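Local coordinates for protein ADP-ribosyltransferase (PDB 1OJQ) that binds NAD(+) and transfers its ADP-ribose group onto a target protein, as a mono-ADP-ribosyltransferase of the C3 exoenzyme type, at residues Leu9-Ala12 and Thr13-Gly16; Phe98-Glu101 and Asp102-Leu106; Gln107-Asn111 and Gly112-Glu116; Asn124-Ser128 and Arg129-Glu133. One frame throughout, in Å; residues are numbered along the deposited sequence.

Interaction 1. Residues Leu9-Ala12 and Thr13-Gly16; sequences LVEA and TKWG
Ala12 and Gly16 meet on the packed side of helix 9-23, where Gly16 N reaches Ala12 O over only 2.7 Å and the N-H points almost straight at it (169°). Both residues are buried, and the methyl of Ala12 lies against Val142 and Gln179. Three further i to i+4 bonds continue the same pattern: Thr13 N, Lys14 N and Trp15 N donate to the carbonyls of Leu9, Val10 and Glu11. The run of four is the standard alpha-helical pattern, here in the first two turns of the N-terminal helix of the ADP-ribosyltransferase chain. Thr13 OG1 and Trp15 NE1 turn to partners off the helix, bonding to Gln179 OE1 and Asp79 OD1.

The solvent side is looser. Glu11 and Lys14 run alongside each other, pointing the same way, yet Glu11 OE2 stays 4.1 Å from Lys14 NZ, too far apart for a salt bridge. Water closes the gap: one molecule donates to Glu11 OE2 (3.0 Å) and accepts from Lys14 NZ (3.0 Å), while a second donates to Glu11 OE1 at 2.7 Å and takes a weak bond from Lys14 NZ. The glutamate bends at chi2 (-72°) to bring its carboxylate beside the extended lysine.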
loop_
_atom_site.group_PDB
_atom_site.type_symbol
_atom_site.label_atom_id
_atom_site.label_comp_id
_atom_site.label_asym_id
_atom_site.label_seq_id
_atom_site.Cartn_x
_atom_site.Cartn_y
_atom_site.Cartn_z
ATOM N N LEU A 9 -1.371 8.716 16.146
ATOM C CA LEU A 9 -2.608 8.010 15.831
ATOM C C LEU A 9 -3.829 8.914 15.863
ATOM O O LEU A 9 -4.735 8.802 15.029
ATOM C CB LEU A 9 -2.778 6.862 16.835
ATOM C CG LEU A 9 -1.812 5.687 16.634
ATOM C CD1 LEU A 9 -1.994 4.674 17.759
ATOM C CD2 LEU A 9 -2.011 5.057 15.264
ATOM N N VAL A 10 -3.869 9.823 16.831
ATOM C CA VAL A 10 -5.033 10.697 16.970
ATOM C C VAL A 10 -5.140 11.648 15.793
ATOM O O VAL A 10 -6.236 11.852 15.252
ATOM C CB VAL A 10 -4.963 11.464 18.303
ATOM C CG1 VAL A 10 -6.007 12.567 18.346
ATOM C CG2 VAL A 10 -5.146 10.502 19.465
ATOM N N GLU A 11 -4.011 12.213 15.337
ATOM C CA GLU A 11 -4.087 13.082 14.170
ATOM C C GLU A 11 -4.358 12.341 12.876
ATOM O O GLU A 11 -5.057 12.862 11.994
ATOM C CB GLU A 11 -2.780 13.896 13.989
ATOM C CG GLU A 11 -2.511 14.863 15.135
ATOM C CD GLU A 11 -3.439 16.062 15.151
ATOM O OE1 GLU A 11 -3.401 16.830 16.150
ATOM O OE2 GLU A 11 -4.214 16.300 14.213
ATOM N N ALA A 12 -3.809 11.143 12.701
ATOM C CA ALA A 12 -4.152 10.385 11.495
ATOM C C ALA A 12 -5.650 10.083 11.437
ATOM O O ALA A 12 -6.259 10.207 10.379
ATOM C CB ALA A 12 -3.327 9.106 11.431
ATOM N N THR A 13 -6.247 9.678 12.573
ATOM C CA THR A 13 -7.682 9.414 12.623
ATOM C C THR A 13 -8.481 10.648 12.250
ATOM O O THR A 13 -9.468 10.596 11.506
ATOM C CB THR A 13 -8.110 8.929 14.028
ATOM O OG1 THR A 13 -7.674 7.569 14.207
ATOM C CG2 THR A 13 -9.625 8.935 14.161
ATOM N N LYS A 14 -8.078 11.808 12.766
ATOM C CA LYS A 14 -8.814 13.044 12.462
ATOM C C LYS A 14 -8.812 13.320 10.970
ATOM O O LYS A 14 -9.808 13.620 10.300
ATOM C CB LYS A 14 -8.159 14.183 13.259
ATOM C CG LYS A 14 -8.853 15.528 13.093
ATOM C CD LYS A 14 -8.153 16.559 13.974
ATOM C CE LYS A 14 -8.490 17.972 13.513
ATOM N NZ LYS A 14 -7.414 18.904 13.978
ATOM N N TRP A 15 -7.612 13.219 10.386
ATOM C CA TRP A 15 -7.441 13.456 8.947
ATOM C C TRP A 15 -8.215 12.412 8.158
ATOM O O TRP A 15 -8.992 12.758 7.271
ATOM C CB TRP A 15 -5.969 13.439 8.548
ATOM C CG TRP A 15 -5.627 13.820 7.140
ATOM C CD1 TRP A 15 -5.388 15.078 6.662
ATOM C CD2 TRP A 15 -5.476 12.948 6.011
ATOM N NE1 TRP A 15 -5.102 15.055 5.316
ATOM C CE2 TRP A 15 -5.152 13.745 4.898
ATOM C CE3 TRP A 15 -5.590 11.564 5.846
ATOM C CZ2 TRP A 15 -4.936 13.199 3.635
ATOM C CZ3 TRP A 15 -5.383 11.004 4.606
ATOM C CH2 TRP A 15 -5.059 11.839 3.528
ATOM N N GLY A 16 -7.997 11.140 8.498
ATOM C CA GLY A 16 -8.723 10.087 7.812
ATOM C C GLY A 16 -10.231 10.226 7.877
ATOM O O GLY A 16 -10.877 9.993 6.837
HETATM O O HOH W 1 -4.524 19.141 13.287
HETATM O O HOH W 2 -4.638 19.219 15.839
#

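Interaction 2. Residues Phe98-Glu101 and Asp102-Leu106; sequences FTRE and DLHML
Two groups grip Asp102 OD2: Thr99 N donates to it at 2.8 Å in a nearly straight bond, and Lys121 of helix 116-126 adds a salt bridge. The amide comes from above the carboxylate plane, 41° out of it. In return Asp102 N donates to Thr99 OG1 at 2.9 Å, and the reciprocal pair makes a capping box with Thr99 as N-cap of helix 100-106. A chi1 of 73° tucks the threonine hydroxyl between its own N and carbonyl carbon, which brings OG1 round to the first turn. The helix N-terminus would probably also favour the charged form of the aspartate.

The same aspartate presents its CB to the Phe98 ring in a CH-pi contact, 3.5 Å from the centroid and 9° off the normal, hence squarely over one face. The ring also touches the leucines further along the helix, with Phe98 CE2 4.1 Å from Leu103 CD1 and Phe98 CZ equally far from Leu106 CD2.

On the outer side, Arg100 NH2 and His104 ND1 share one water, lying in the planes of both groups at their edges, although the planes themselves are steeply inclined to each other. Arg100 bends at chi2, which brings its NH1 to 3.4 Å from His104 CB.

Phe98 lies against Leu122 and Leu125, and Met105 against Leu118, all on helix 116-126; Leu103 and Leu106 pack on Leu89 of the loop after strand 81-87.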
loop_
_atom_site.group_PDB
_atom_site.type_symbol
_atom_site.label_atom_id
_atom_site.label_comp_id
_atom_site.label_asym_id
_atom_site.label_seq_id
_atom_site.Cartn_x
_atom_site.Cartn_y
_atom_site.Cartn_z
ATOM N N PHE A 98 18.112 -8.550 -9.090
ATOM C CA PHE A 98 18.291 -8.870 -7.669
ATOM C C PHE A 98 18.075 -10.370 -7.512
ATOM O O PHE A 98 16.935 -10.841 -7.529
ATOM C CB PHE A 98 17.357 -8.082 -6.752
ATOM C CG PHE A 98 17.883 -8.059 -5.319
ATOM C CD1 PHE A 98 18.968 -7.268 -4.994
ATOM C CD2 PHE A 98 17.295 -8.839 -4.337
ATOM C CE1 PHE A 98 19.453 -7.229 -3.690
ATOM C CE2 PHE A 98 17.764 -8.788 -3.030
ATOM C CZ PHE A 98 18.842 -7.988 -2.703
ATOM N N THR A 99 19.183 -11.122 -7.400
ATOM C CA THR A 99 19.064 -12.560 -7.608
ATOM C C THR A 99 18.566 -13.281 -6.365
ATOM O O THR A 99 18.522 -12.714 -5.274
ATOM C CB THR A 99 20.423 -13.176 -8.019
ATOM O OG1 THR A 99 21.267 -13.197 -6.863
ATOM C CG2 THR A 99 21.092 -12.295 -9.053
ATOM N N ARG A 100 18.193 -14.549 -6.547
ATOM C CA ARG A 100 17.855 -15.341 -5.363
ATOM C C ARG A 100 18.979 -15.346 -4.339
ATOM O O ARG A 100 18.738 -15.319 -3.133
ATOM C CB ARG A 100 17.556 -16.789 -5.772
ATOM C CG ARG A 100 17.430 -17.745 -4.588
ATOM C CD ARG A 100 16.133 -17.457 -3.825
ATOM N NE ARG A 100 16.000 -18.329 -2.657
ATOM C CZ ARG A 100 16.376 -18.011 -1.417
ATOM N NH1 ARG A 100 16.930 -16.843 -1.105
ATOM N NH2 ARG A 100 16.202 -18.882 -0.422
ATOM N N GLU A 101 20.235 -15.396 -4.810
ATOM C CA GLU A 101 21.336 -15.392 -3.836
ATOM C C GLU A 101 21.479 -14.025 -3.185
ATOM O O GLU A 101 21.823 -13.967 -2.003
ATOM C CB GLU A 101 22.665 -15.812 -4.470
ATOM C CG GLU A 101 23.722 -16.133 -3.420
ATOM C CD GLU A 101 23.406 -17.404 -2.644
ATOM O OE1 GLU A 101 24.201 -17.733 -1.734
ATOM O OE2 GLU A 101 22.401 -18.096 -2.906
ATOM N N ASP A 102 21.230 -12.939 -3.930
ATOM C CA ASP A 102 21.202 -11.619 -3.310
ATOM C C ASP A 102 20.201 -11.616 -2.150
ATOM O O ASP A 102 20.504 -11.136 -1.056
ATOM C CB ASP A 102 20.841 -10.501 -4.282
ATOM C CG ASP A 102 21.896 -10.273 -5.348
ATOM O OD1 ASP A 102 23.087 -10.555 -5.082
ATOM O OD2 ASP A 102 21.514 -9.810 -6.447
ATOM N N LEU A 103 19.022 -12.174 -2.424
ATOM C CA LEU A 103 17.985 -12.216 -1.395
ATOM C C LEU A 103 18.408 -13.077 -0.215
ATOM O O LEU A 103 18.148 -12.741 0.948
ATOM C CB LEU A 103 16.699 -12.790 -1.991
ATOM C CG LEU A 103 15.434 -12.615 -1.155
ATOM C CD1 LEU A 103 15.229 -11.148 -0.801
ATOM C CD2 LEU A 103 14.227 -13.161 -1.910
ATOM N N HIS A 104 19.031 -14.212 -0.570
ATOM C CA HIS A 104 19.495 -15.111 0.486
ATOM C C HIS A 104 20.497 -14.406 1.393
ATOM O O HIS A 104 20.415 -14.488 2.621
ATOM C CB HIS A 104 20.130 -16.366 -0.118
ATOM C CG HIS A 104 20.811 -17.231 0.908
ATOM N ND1 HIS A 104 20.111 -17.945 1.859
ATOM C CD2 HIS A 104 22.122 -17.502 1.103
ATOM C CE1 HIS A 104 20.985 -18.617 2.605
ATOM N NE2 HIS A 104 22.215 -18.364 2.170
ATOM N N MET A 105 21.439 -13.702 0.761
ATOM C CA MET A 105 22.441 -12.967 1.545
ATOM C C MET A 105 21.816 -11.786 2.287
ATOM O O MET A 105 22.240 -11.467 3.398
ATOM C CB MET A 105 23.582 -12.478 0.658
ATOM C CG MET A 105 24.364 -13.639 0.033
ATOM S SD MET A 105 25.763 -13.047 -0.937
ATOM C CE MET A 105 24.955 -12.316 -2.362
ATOM N N LEU A 106 20.822 -11.146 1.668
ATOM C CA LEU A 106 20.157 -10.019 2.328
ATOM C C LEU A 106 19.573 -10.432 3.677
ATOM O O LEU A 106 19.662 -9.695 4.672
ATOM C CB LEU A 106 19.049 -9.437 1.436
ATOM C CG LEU A 106 18.416 -8.130 1.950
ATOM C CD1 LEU A 106 19.461 -7.031 2.098
ATOM C CD2 LEU A 106 17.288 -7.663 1.039
HETATM O O HOH W 3 17.323 -18.323 2.128
#

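Interaction 3. Residues Gln107-Asn111 and Gly112-Glu116; sequences QQTNN and GQYNE
Thr109 meets the facing arm of the turn with each of its side-chain atoms. Its CB lies 3.4 Å from Gln113 O, at the point where the two arms draw together. From there OG1, set by chi1 of 66° between the backbone N and carbonyl carbon, accepts a hydrogen bond from Gly112 N at 3.0 Å, though bent (135° at the hydrogen). The methyl CG2 goes the other way and meets the ring of Tyr114, reaching CE2 at 3.4 Å, while the two side chains run past one another at a slant.

The backbone that frames this is a type I' turn from Asn110 to Gln113. Gln113 N closes it by donating to Asn110 O, which it meets from above the carbonyl plane, 66° out of it. The reverse bond, from Asn110 N to Gln113 O at 2.9 Å and within the carbonyl plane, completes the bridge. The result is a tight hairpin-like loop with a single antiparallel, hydrogen-bonded pair. Asn111 and Gly112 occupy the turn's corners with positive phi, and the backbone angles of Gly112 are ones at which a CB would be jammed against the preceding carbonyl O.

Beyond the bridge, Gln113 NE2 bonds to Asn199 O and the backbone of Tyr114 to Lys200, so the returning arm is tied to the loop between strands 187-196 and 203-209; at the tip, Asn111 O accepts from Arg201 NH2. The whole loop spans the connection from helix 100-106 to helix 116-126, whose N-cap is Asn115.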
loop_
_atom_site.group_PDB
_atom_site.type_symbol
_atom_site.label_atom_id
_atom_site.label_comp_id
_atom_site.label_asym_id
_atom_site.label_seq_id
_atom_site.Cartn_x
_atom_site.Cartn_y
_atom_site.Cartn_z
ATOM N N GLN A 107 18.955 -11.616 3.714
ATOM C CA GLN A 107 18.233 -12.004 4.934
ATOM C C GLN A 107 19.183 -12.594 5.960
ATOM O O GLN A 107 18.725 -12.870 7.067
ATOM C CB GLN A 107 17.082 -12.965 4.641
ATOM C CG GLN A 107 17.404 -14.282 3.998
ATOM C CD GLN A 107 17.824 -15.412 4.913
ATOM O OE1 GLN A 107 18.823 -16.087 4.630
ATOM N NE2 GLN A 107 17.105 -15.652 6.004
ATOM N N GLN A 108 20.433 -12.748 5.542
ATOM C CA GLN A 108 21.511 -13.095 6.456
ATOM C C GLN A 108 22.005 -11.780 7.054
ATOM O O GLN A 108 23.029 -11.229 6.670
ATOM C CB GLN A 108 22.644 -13.873 5.776
ATOM C CG GLN A 108 22.179 -15.268 5.377
ATOM C CD GLN A 108 23.290 -16.176 4.885
ATOM O OE1 GLN A 108 24.138 -15.807 4.071
ATOM N NE2 GLN A 108 23.276 -17.403 5.402
ATOM N N THR A 109 21.210 -11.264 7.995
ATOM C CA THR A 109 21.572 -9.995 8.611
ATOM C C THR A 109 22.711 -10.121 9.626
ATOM O O THR A 109 23.027 -11.206 10.113
ATOM C CB THR A 109 20.378 -9.367 9.360
ATOM O OG1 THR A 109 20.062 -10.237 10.460
ATOM C CG2 THR A 109 19.150 -9.261 8.480
ATOM N N ASN A 110 23.328 -8.993 9.954
ATOM C CA ASN A 110 24.277 -8.909 11.063
ATOM C C ASN A 110 23.465 -8.380 12.257
ATOM O O ASN A 110 23.269 -7.185 12.441
ATOM C CB ASN A 110 25.462 -8.035 10.733
ATOM C CG ASN A 110 26.577 -7.945 11.746
ATOM O OD1 ASN A 110 27.734 -7.671 11.395
ATOM N ND2 ASN A 110 26.329 -8.158 13.031
ATOM N N ASN A 111 23.012 -9.312 13.081
ATOM C CA ASN A 111 22.249 -8.975 14.278
ATOM C C ASN A 111 21.054 -8.109 13.915
ATOM O O ASN A 111 20.680 -7.160 14.605
ATOM C CB ASN A 111 23.142 -8.274 15.301
ATOM C CG ASN A 111 22.550 -8.271 16.700
ATOM O OD1 ASN A 111 21.892 -9.223 17.128
ATOM N ND2 ASN A 111 22.796 -7.183 17.438
ATOM N N GLY A 112 20.417 -8.444 12.800
ATOM C CA GLY A 112 19.207 -7.748 12.412
ATOM C C GLY A 112 19.489 -6.623 11.433
ATOM O O GLY A 112 18.534 -6.172 10.787
ATOM N N GLN A 113 20.753 -6.217 11.324
ATOM C CA GLN A 113 21.144 -5.144 10.410
ATOM C C GLN A 113 21.438 -5.632 8.996
ATOM O O GLN A 113 22.194 -6.597 8.817
ATOM C CB GLN A 113 22.379 -4.471 11.020
ATOM C CG GLN A 113 21.980 -3.557 12.190
ATOM C CD GLN A 113 23.192 -2.760 12.648
ATOM O OE1 GLN A 113 24.316 -3.247 12.497
ATOM N NE2 GLN A 113 22.946 -1.579 13.193
ATOM N N TYR A 114 20.844 -4.986 7.992
ATOM C CA TYR A 114 21.030 -5.359 6.594
ATOM C C TYR A 114 22.337 -4.820 6.006
ATOM O O TYR A 114 22.791 -3.737 6.351
ATOM C CB TYR A 114 19.853 -4.892 5.701
ATOM C CG TYR A 114 18.595 -5.622 6.136
ATOM C CD1 TYR A 114 17.629 -5.027 6.927
ATOM C CD2 TYR A 114 18.418 -6.950 5.735
ATOM C CE1 TYR A 114 16.495 -5.742 7.301
ATOM C CE2 TYR A 114 17.295 -7.658 6.111
ATOM C CZ TYR A 114 16.337 -7.049 6.897
ATOM O OH TYR A 114 15.216 -7.764 7.275
ATOM N N ASN A 115 22.888 -5.626 5.116
ATOM C CA ASN A 115 24.062 -5.387 4.308
ATOM C C ASN A 115 23.919 -4.116 3.471
ATOM O O ASN A 115 23.067 -4.066 2.575
ATOM C CB ASN A 115 24.266 -6.609 3.401
ATOM C CG ASN A 115 25.605 -6.582 2.692
ATOM O OD1 ASN A 115 26.540 -7.309 3.022
ATOM N ND2 ASN A 115 25.718 -5.727 1.694
ATOM N N GLU A 116 24.723 -3.098 3.740
ATOM C CA GLU A 116 24.598 -1.844 2.984
ATOM C C GLU A 116 24.865 -1.984 1.494
ATOM O O GLU A 116 24.250 -1.313 0.660
ATOM C CB GLU A 116 25.561 -0.794 3.564
HETATM O O HOH W 4 21.892 -8.341 5.077
#

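Interaction 4. Residues Asn124-Ser128 and Arg129-Glu133; sequences NLMNS and RIYRE
Arg129 N donates to Met126 O at 3.2 Å and 144°, closing a type II turn in which Ser128 takes positive phi (62°) and the chain leaves helix 116-126. The bond is long and bent, and its donor stands above the carbonyl plane. Within the turn, Ser128 OG donates to Asn127 OD1 at 2.8 Å, linking two neighbouring side chains, while Asn127 ND2 bonds back to Asn123 O one turn up the helix.

Arg129 follows the turn back across the helix end. Its CG lies beside the backbone N, and the chain stays extended to NE, so the aliphatic part passes Met126 O and then Leu125 O. Arg129 was modelled in two conformers; the close approach of its CD to Leu125 O belongs to the one described here and is doubtful.

The turn thus joins the helix to strand 130-133, an outermost strand of the five-stranded mixed sheet, paired antiparallel with strand 187-196. Ser128 and Arg129 share backbone bonds with Val191, and Tyr131 with Tyr189; Glu133, further along, belongs to the NAD(+) site and forms a salt bridge with Arg48.

Tyr131 points back toward the helix end, where its side chain crosses that of Met126 at about a right angle. Tyr131 OH lies 3.7 Å from Met126 CG, and the Met126 methyl CE, swung round by chi3 of 62°, lies 3.9 Å from Tyr131 CE1. The buried methionine also touches Val194 on strand 187-196.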
loop_
_atom_site.group_PDB
_atom_site.type_symbol
_atom_site.label_atom_id
_atom_site.label_comp_id
_atom_site.label_asym_id
_atom_site.label_seq_id
_atom_site.Cartn_x
_atom_site.Cartn_y
_atom_site.Cartn_z
ATOM N N ASN A 124 20.050 0.749 -6.818
ATOM C CA ASN A 124 20.495 0.834 -8.207
ATOM C C ASN A 124 19.515 0.122 -9.131
ATOM O O ASN A 124 19.292 0.585 -10.254
ATOM C CB ASN A 124 21.908 0.257 -8.368
ATOM C CG ASN A 124 22.234 0.101 -9.847
ATOM O OD1 ASN A 124 21.989 -0.950 -10.437
ATOM N ND2 ASN A 124 22.764 1.178 -10.412
ATOM N N LEU A 125 18.892 -0.964 -8.700
ATOM C CA LEU A 125 17.944 -1.741 -9.488
ATOM C C LEU A 125 16.496 -1.252 -9.403
ATOM O O LEU A 125 15.686 -1.605 -10.278
ATOM C CB LEU A 125 17.974 -3.214 -9.044
ATOM C CG LEU A 125 19.334 -3.895 -9.256
ATOM C CD1 LEU A 125 19.282 -5.311 -8.697
ATOM C CD2 LEU A 125 19.718 -3.854 -10.730
ATOM N N MET A 126 16.143 -0.458 -8.382
ATOM C CA MET A 126 14.737 -0.034 -8.347
ATOM C C MET A 126 14.544 1.458 -8.611
ATOM O O MET A 126 13.426 1.861 -8.980
ATOM C CB MET A 126 14.123 -0.421 -6.996
ATOM C CG MET A 126 14.260 -1.901 -6.671
ATOM S SD MET A 126 13.429 -2.237 -5.084
ATOM C CE MET A 126 11.745 -1.786 -5.545
ATOM N N ASN A 127 15.568 2.285 -8.439
ATOM C CA ASN A 127 15.310 3.720 -8.608
ATOM C C ASN A 127 14.892 4.046 -10.036
ATOM O O ASN A 127 15.304 3.410 -11.009
ATOM C CB ASN A 127 16.533 4.555 -8.212
ATOM C CG ASN A 127 17.501 4.683 -9.372
ATOM O OD1 ASN A 127 17.339 5.581 -10.213
ATOM N ND2 ASN A 127 18.477 3.783 -9.389
ATOM N N SER A 128 14.032 5.059 -10.105
ATOM C CA SER A 128 13.487 5.525 -11.362
ATOM C C SER A 128 12.663 4.461 -12.083
ATOM O O SER A 128 12.467 4.615 -13.299
ATOM C CB SER A 128 14.621 6.023 -12.273
ATOM O OG SER A 128 15.424 7.014 -11.640
ATOM N N ARG A 129 12.187 3.406 -11.443
ATOM C CA ARG A 129 11.322 2.422 -12.074
ATOM C C ARG A 129 9.893 2.555 -11.546
ATOM O O ARG A 129 9.673 2.832 -10.365
ATOM C CB ARG A 129 11.763 0.975 -11.845
ATOM C CG ARG A 129 13.214 0.734 -12.221
ATOM C CD ARG A 129 13.583 -0.742 -12.369
ATOM N NE ARG A 129 14.662 -0.803 -13.373
ATOM C CZ ARG A 129 14.569 -1.529 -14.480
ATOM N NH1 ARG A 129 13.470 -2.232 -14.684
ATOM N NH2 ARG A 129 15.554 -1.553 -15.357
ATOM N N ILE A 130 8.938 2.323 -12.441
ATOM C CA ILE A 130 7.528 2.307 -12.040
ATOM C C ILE A 130 7.080 0.856 -11.843
ATOM O O ILE A 130 7.263 0.028 -12.722
ATOM C CB ILE A 130 6.650 2.973 -13.114
ATOM C CG1 ILE A 130 6.999 4.446 -13.366
ATOM C CG2 ILE A 130 5.160 2.809 -12.800
ATOM C CD1 ILE A 130 6.529 4.932 -14.722
ATOM N N TYR A 131 6.483 0.569 -10.692
ATOM C CA TYR A 131 5.891 -0.714 -10.366
ATOM C C TYR A 131 4.374 -0.535 -10.288
ATOM O O TYR A 131 3.913 0.509 -9.813
ATOM C CB TYR A 131 6.437 -1.267 -9.039
ATOM C CG TYR A 131 7.940 -1.528 -9.181
ATOM C CD1 TYR A 131 8.849 -0.539 -8.822
ATOM C CD2 TYR A 131 8.396 -2.739 -9.679
ATOM C CE1 TYR A 131 10.201 -0.775 -8.958
ATOM C CE2 TYR A 131 9.763 -2.972 -9.814
ATOM C CZ TYR A 131 10.650 -1.987 -9.449
ATOM O OH TYR A 131 12.006 -2.191 -9.578
ATOM N N ARG A 132 3.649 -1.539 -10.776
ATOM C CA ARG A 132 2.191 -1.454 -10.784
ATOM C C ARG A 132 1.574 -2.619 -10.031
ATOM O O ARG A 132 2.064 -3.755 -10.143
ATOM C CB ARG A 132 1.674 -1.461 -12.226
ATOM C CG ARG A 132 0.170 -1.307 -12.400
ATOM C CD ARG A 132 -0.216 -1.736 -13.816
ATOM N NE ARG A 132 -1.654 -1.615 -14.023
ATOM C CZ ARG A 132 -2.244 -0.533 -14.515
ATOM N NH1 ARG A 132 -1.521 0.528 -14.854
ATOM N NH2 ARG A 132 -3.564 -0.515 -14.670
ATOM N N GLU A 133 0.516 -2.363 -9.267
ATOM C CA GLU A 133 -0.191 -3.454 -8.598
ATOM C C GLU A 133 -1.522 -3.635 -9.312
ATOM O O GLU A 133 -2.275 -2.656 -9.362
ATOM C CB GLU A 133 -0.388 -3.126 -7.123
ATOM C CG GLU A 133 -1.388 -3.974 -6.362
ATOM C CD GLU A 133 -0.986 -5.435 -6.414
ATOM O OE1 GLU A 133 0.151 -5.738 -5.964
ATOM O OE2 GLU A 133 -1.765 -6.271 -6.907
#

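In the fold
Interactions 2, 3 and 4 follow one another along residues 98-133: a helix start, a hairpin-like loop between helices and a helix end running into a strand. Interactions 2 and 3 touch where Leu106 O lies 3.2 Å from Tyr114 CD2, and interactions 2 and 4 where Phe98 N lies 3.5 Å from Leu125 CD1. Interaction 1 lies on the opposite side of the chain's centre from interactions 2 and 4. Interactions 1 and 2 are partly buried, each with a water-bridged polar side; interactions 3 and 4 are surface contacts in which backbone turn bonds predominate, the former with a threonine hydroxyl and a positive-phi glycine, the latter with a methionine packed on a tyrosine.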